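Local structure of Bd3459 (Bdellovibrio bacteriovorus, 5CEC) at residues 240-252 against 329-342. The protein is a predatory endopeptidase of the S13 D-Ala-D-Ala carboxypeptidase family, captured here with its ankyrin-repeat immunity protein, and probably cleaves peptidoglycan peptides. The protein carries 1 engineered substitution. Sequence-based numbering, arbitrary orientation.
Sequences LKTILKRMNNQSN and SDVMAVAAKDKAST. With SO4 (sulfate ion), chain D; SO4 (sulfate ion), chain C.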
loop_
_atom_site.group_PDB
_atom_site.type_symbol
_atom_site.label_atom_id
_atom_site.label_comp_id
_atom_site.label_asym_id
_atom_site.label_seq_id
_atom_site.Cartn_x
_atom_site.Cartn_y
_atom_site.Cartn_z
ATOM N N LEU A 240 2.345 12.550 -12.835
ATOM C CA LEU A 240 1.771 12.469 -11.502
ATOM C C LEU A 240 0.866 11.256 -11.306
ATOM O O LEU A 240 0.925 10.620 -10.254
ATOM C CB LEU A 240 1.009 13.757 -11.170
ATOM C CG LEU A 240 0.356 13.798 -9.796
ATOM C CD1 LEU A 240 1.372 13.806 -8.675
ATOM C CD2 LEU A 240 -0.609 14.960 -9.693
ATOM N N LYS A 241 0.071 10.910 -12.314
ATOM C CA LYS A 241 -0.807 9.745 -12.190
ATOM C C LYS A 241 -0.002 8.485 -11.799
ATOM O O LYS A 241 -0.492 7.659 -11.050
ATOM C CB LYS A 241 -1.634 9.518 -13.469
ATOM C CG LYS A 241 -0.794 9.198 -14.699
ATOM C CD LYS A 241 -1.532 9.034 -16.007
ATOM C CE LYS A 241 -0.514 8.703 -17.081
ATOM N NZ LYS A 241 -1.099 8.261 -18.363
ATOM N N THR A 242 1.180 8.323 -12.398
ATOM C CA THR A 242 2.053 7.180 -12.124
ATOM C C THR A 242 2.584 7.213 -10.677
ATOM O O THR A 242 2.657 6.186 -9.985
ATOM C CB THR A 242 3.199 7.130 -13.129
ATOM O OG1 THR A 242 2.641 7.097 -14.439
ATOM C CG2 THR A 242 4.143 5.963 -12.885
ATOM N N ILE A 243 3.028 8.381 -10.268
ATOM C CA ILE A 243 3.503 8.582 -8.888
ATOM C C ILE A 243 2.389 8.237 -7.893
ATOM O O ILE A 243 2.605 7.550 -6.878
ATOM C CB ILE A 243 4.022 10.025 -8.687
ATOM C CG1 ILE A 243 5.261 10.244 -9.570
ATOM C CG2 ILE A 243 4.305 10.302 -7.187
ATOM C CD1 ILE A 243 5.673 11.696 -9.638
ATOM N N LEU A 244 1.189 8.723 -8.193
ATOM C CA LEU A 244 0.012 8.434 -7.365
ATOM C C LEU A 244 -0.340 6.947 -7.351
ATOM O O LEU A 244 -0.614 6.371 -6.299
ATOM C CB LEU A 244 -1.198 9.261 -7.819
ATOM C CG LEU A 244 -1.038 10.764 -7.623
ATOM C CD1 LEU A 244 -2.106 11.497 -8.397
ATOM C CD2 LEU A 244 -1.079 11.195 -6.173
ATOM N N LYS A 245 -0.280 6.317 -8.530
ATOM C CA LYS A 245 -0.519 4.872 -8.616
ATOM C C LYS A 245 0.460 4.110 -7.715
ATOM O O LYS A 245 0.047 3.215 -6.960
ATOM C CB LYS A 245 -0.384 4.384 -10.059
ATOM C CG LYS A 245 -0.708 2.922 -10.283
ATOM C CD LYS A 245 -2.178 2.633 -10.351
ATOM C CE LYS A 245 -2.428 1.129 -10.417
ATOM N NZ LYS A 245 -3.857 0.765 -10.609
ATOM N N ARG A 246 1.748 4.453 -7.806
ATOM C CA ARG A 246 2.749 3.792 -6.947
ATOM C C ARG A 246 2.392 4.019 -5.467
ATOM O O ARG A 246 2.373 3.078 -4.666
ATOM C CB ARG A 246 4.128 4.316 -7.251
ATOM C CG ARG A 246 5.242 3.657 -6.472
ATOM C CD ARG A 246 5.338 2.163 -6.712
ATOM N NE ARG A 246 6.631 1.637 -6.286
ATOM C CZ ARG A 246 6.901 0.348 -6.122
ATOM N NH1 ARG A 246 5.959 -0.592 -6.196
ATOM N NH2 ARG A 246 8.134 0.012 -5.828
ATOM N N MET A 247 2.080 5.278 -5.128
ATOM C CA MET A 247 1.743 5.613 -3.733
ATOM C C MET A 247 0.567 4.790 -3.226
ATOM O O MET A 247 0.593 4.276 -2.098
ATOM C CB MET A 247 1.419 7.090 -3.654
ATOM C CG MET A 247 0.963 7.533 -2.280
ATOM S SD MET A 247 0.445 9.273 -2.228
ATOM C CE MET A 247 -1.103 9.207 -3.075
ATOM N N ASN A 248 -0.492 4.734 -4.025
ATOM C CA ASN A 248 -1.723 4.078 -3.610
ATOM C C ASN A 248 -1.673 2.552 -3.745
ATOM O O ASN A 248 -2.503 1.865 -3.156
ATOM C CB ASN A 248 -2.923 4.680 -4.330
ATOM C CG ASN A 248 -3.228 6.069 -3.850
ATOM O OD1 ASN A 248 -3.048 6.363 -2.655
ATOM N ND2 ASN A 248 -3.660 6.941 -4.762
ATOM N N ASN A 249 -0.686 2.022 -4.477
ATOM C CA ASN A 249 -0.470 0.572 -4.498
ATOM C C ASN A 249 0.230 0.153 -3.190
ATOM O O ASN A 249 -0.208 -0.813 -2.532
ATOM C CB ASN A 249 0.429 0.141 -5.670
ATOM C CG ASN A 249 -0.303 -0.060 -6.977
ATOM O OD1 ASN A 249 -1.518 -0.036 -7.049
ATOM N ND2 ASN A 249 0.478 -0.255 -8.043
ATOM N N GLN A 250 1.285 0.892 -2.847
ATOM C CA GLN A 250 2.136 0.554 -1.696
ATOM C C GLN A 250 1.545 1.032 -0.378
ATOM O O GLN A 250 1.890 0.511 0.663
ATOM C CB GLN A 250 3.486 1.240 -1.841
ATOM C CG GLN A 250 4.335 0.803 -3.007
ATOM C CD GLN A 250 5.692 1.408 -2.885
ATOM O OE1 GLN A 250 5.845 2.631 -2.778
ATOM N NE2 GLN A 250 6.709 0.565 -2.896
ATOM N N SER A 251 0.718 2.077 -0.420
ATOM C CA SER A 251 0.357 2.888 0.742
ATOM C C SER A 251 1.602 3.649 1.235
ATOM O O SER A 251 1.980 3.614 2.401
ATOM C CB SER A 251 -0.288 2.087 1.848
ATOM O OG SER A 251 -1.042 2.989 2.655
ATOM N N ASN A 252 2.234 4.378 0.329
ATOM C CA ASN A 252 3.548 4.959 0.573
ATOM C C ASN A 252 3.444 6.293 1.333
ATOM O O ASN A 252 3.039 7.309 0.756
ATOM C CB ASN A 252 4.293 5.154 -0.762
ATOM C CG ASN A 252 5.702 5.569 -0.561
ATOM O OD1 ASN A 252 5.974 6.500 0.211
ATOM N ND2 ASN A 252 6.609 4.885 -1.226
ATOM N N SER A 329 -8.735 3.664 -11.593
ATOM C CA SER A 329 -7.662 2.659 -11.727
ATOM C C SER A 329 -6.334 3.210 -12.274
ATOM O O SER A 329 -5.342 2.516 -12.245
ATOM C CB SER A 329 -8.120 1.520 -12.618
ATOM O OG SER A 329 -8.383 2.007 -13.923
ATOM N N ASP A 330 -6.339 4.446 -12.783
ATOM C CA ASP A 330 -5.096 5.099 -13.149
ATOM C C ASP A 330 -4.310 5.671 -11.989
ATOM O O ASP A 330 -3.162 6.007 -12.133
ATOM C CB ASP A 330 -5.334 6.128 -14.249
ATOM C CG ASP A 330 -5.840 5.485 -15.520
ATOM O OD1 ASP A 330 -5.156 4.585 -16.029
ATOM O OD2 ASP A 330 -6.914 5.859 -16.003
ATOM N N VAL A 331 -4.950 5.781 -10.826
ATOM C CA VAL A 331 -4.281 6.303 -9.643
ATOM C C VAL A 331 -4.469 5.484 -8.360
ATOM O O VAL A 331 -3.814 5.777 -7.371
ATOM C CB VAL A 331 -4.660 7.774 -9.355
ATOM C CG1 VAL A 331 -4.304 8.668 -10.544
ATOM C CG2 VAL A 331 -6.121 7.915 -8.969
ATOM N N MET A 332 -5.328 4.479 -8.391
ATOM C CA MET A 332 -5.646 3.639 -7.226
ATOM C C MET A 332 -5.622 2.182 -7.627
ATOM O O MET A 332 -5.717 1.846 -8.818
ATOM C CB MET A 332 -7.036 3.932 -6.654
ATOM C CG MET A 332 -7.106 5.229 -5.896
ATOM S SD MET A 332 -8.786 5.760 -5.525
ATOM C CE MET A 332 -9.241 4.444 -4.413
ATOM N N ALA A 333 -5.372 1.318 -6.640
ATOM C CA ALA A 333 -5.106 -0.097 -6.885
ATOM C C ALA A 333 -6.383 -0.854 -7.223
ATOM O O ALA A 333 -7.454 -0.565 -6.689
ATOM C CB ALA A 333 -4.474 -0.703 -5.660
ATOM N N VAL A 334 -6.243 -1.867 -8.062
ATOM C CA VAL A 334 -7.334 -2.725 -8.509
ATOM C C VAL A 334 -7.189 -4.100 -7.852
ATOM O O VAL A 334 -6.143 -4.782 -7.966
ATOM C CB VAL A 334 -7.370 -2.856 -10.039
ATOM C CG1 VAL A 334 -8.521 -3.744 -10.466
ATOM C CG2 VAL A 334 -7.504 -1.478 -10.667
ATOM N N ALA A 335 -8.240 -4.477 -7.130
ATOM C CA ALA A 335 -8.248 -5.735 -6.391
ATOM C C ALA A 335 -7.893 -6.916 -7.299
ATOM O O ALA A 335 -8.481 -7.074 -8.397
ATOM C CB ALA A 335 -9.607 -5.986 -5.800
ATOM N N ALA A 336 -6.932 -7.718 -6.848
ATOM C CA ALA A 336 -6.443 -8.928 -7.516
ATOM C C ALA A 336 -5.666 -8.719 -8.796
ATOM O O ALA A 336 -5.032 -9.636 -9.256
ATOM C CB ALA A 336 -7.553 -9.956 -7.709
ATOM N N LYS A 337 -5.753 -7.552 -9.397
ATOM C CA LYS A 337 -5.035 -7.265 -10.641
ATOM C C LYS A 337 -3.695 -6.592 -10.373
ATOM O O LYS A 337 -2.721 -6.874 -11.043
ATOM C CB LYS A 337 -5.895 -6.361 -11.529
ATOM C CG LYS A 337 -7.228 -6.991 -11.896
ATOM C CD LYS A 337 -7.078 -7.973 -13.044
ATOM C CE LYS A 337 -7.010 -7.231 -14.390
ATOM N NZ LYS A 337 -7.285 -8.125 -15.552
ATOM N N ASP A 338 -3.667 -5.641 -9.428
ATOM C CA ASP A 338 -2.417 -5.002 -9.013
ATOM C C ASP A 338 -1.797 -5.874 -7.932
ATOM O O ASP A 338 -2.061 -5.738 -6.736
ATOM C CB ASP A 338 -2.647 -3.551 -8.579
ATOM C CG ASP A 338 -3.004 -2.670 -9.750
ATOM O OD1 ASP A 338 -2.305 -2.815 -10.808
ATOM O OD2 ASP A 338 -3.930 -1.861 -9.639
ATOM N N LYS A 339 -1.007 -6.839 -8.377
ATOM C CA LYS A 339 -0.448 -7.826 -7.480
ATOM C C LYS A 339 0.509 -7.177 -6.466
ATOM O O LYS A 339 0.627 -7.667 -5.316
ATOM C CB LYS A 339 0.237 -8.931 -8.288
ATOM C CG LYS A 339 -0.690 -9.668 -9.235
ATOM C CD LYS A 339 -1.892 -10.219 -8.511
ATOM C CE LYS A 339 -2.575 -11.355 -9.248
ATOM N NZ LYS A 339 -3.698 -11.877 -8.408
ATOM N N ALA A 340 1.180 -6.107 -6.899
ATOM C CA ALA A 340 2.149 -5.341 -6.106
ATOM C C ALA A 340 1.432 -4.178 -5.436
ATOM O O ALA A 340 1.855 -2.968 -5.510
ATOM C CB ALA A 340 3.327 -4.857 -6.941
ATOM N N SER A 341 0.319 -4.557 -4.798
ATOM C CA SER A 341 -0.471 -3.601 -4.027
ATOM C C SER A 341 -1.067 -4.249 -2.802
ATOM O O SER A 341 -1.167 -5.461 -2.673
ATOM C CB SER A 341 -1.600 -2.984 -4.865
ATOM O OG SER A 341 -2.712 -3.843 -4.924
ATOM N N THR A 342 -1.579 -3.393 -1.921
ATOM C CA THR A 342 -2.215 -3.897 -0.688
ATOM C C THR A 342 -3.552 -4.597 -0.946
ATOM O O THR A 342 -4.118 -5.204 -0.035
ATOM C CB THR A 342 -2.428 -2.792 0.340
ATOM O OG1 THR A 342 -3.387 -1.850 -0.156
ATOM C CG2 THR A 342 -1.139 -2.071 0.705
HETATM S S SO4 D . 8.054 -3.730 -5.469
HETATM O O1 SO4 D . 8.381 -5.149 -5.741
HETATM O O2 SO4 D . 6.624 -3.470 -5.771
HETATM O O3 SO4 D . 8.936 -2.790 -6.201
HETATM O O4 SO4 D . 8.201 -3.507 -4.003
HETATM S S SO4 C . -2.177 0.221 4.582
HETATM O O1 SO4 C . -1.097 -0.802 4.457
HETATM O O2 SO4 C . -3.221 -0.170 5.541
HETATM O O3 SO4 C . -1.503 1.568 4.916
HETATM O O4 SO4 C . -2.778 0.459 3.261
HETATM O O HOH W 1 -2.451 5.683 -16.869
HETATM O O HOH W 2 3.306 -0.934 -7.186
HETATM O O HOH W 3 -5.248 2.195 -3.904
HETATM O O HOH W 4 -3.126 0.711 -0.787
HETATM O O HOH W 5 0.158 -1.629 -10.630
#
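Lys245 and Asp338 meet from opposite directions where helix 240-250 packs on the loop around the short, weakly bonded strand 333-334, at one edge of the antiparallel sheet containing strand 354-361 in the transpeptidase (beta-lactamase clan) fold. CG of Lys245 stands anti to the backbone N (chi1 -176°) and the chain bends at chi2, which brings NZ among the loop's acceptors. NZ forms a 2.8 Å salt bridge on the syn side of Asp338 OD2, 33° out of the carboxylate plane, and donates to Ser329 O and Met332 O, the latter from above the carbonyl plane. Tyr421 OH also bonds both side chains. Val334 N reaches the anti side of Asp338 OD2, so the carboxylate ties its own loop together while holding the helix. In its own amide plane, Asn248 ND2 gives a nearly straight bond (167°) to Val331 O. At the helix end, Asn249 O accepts from Thr342 N (3.0 Å) and takes a CA-H...O contact from Ser341 CA. Leu244 and Val331 lie side by side, CB to CB 4.1 Å. Waters join Asn249 ND2 separately to Ala340 O and Asp338 OD1. Ser251, with positive phi just after the helix, is probably the serine of an SxN-type second motif, with Ser70 and Lys73 as the SxxK pair. Its OG donates to O3 of the chain C sulfate, probably the ion that Ser70, Thr358 and Ser360 also hold, at 2.7 Å.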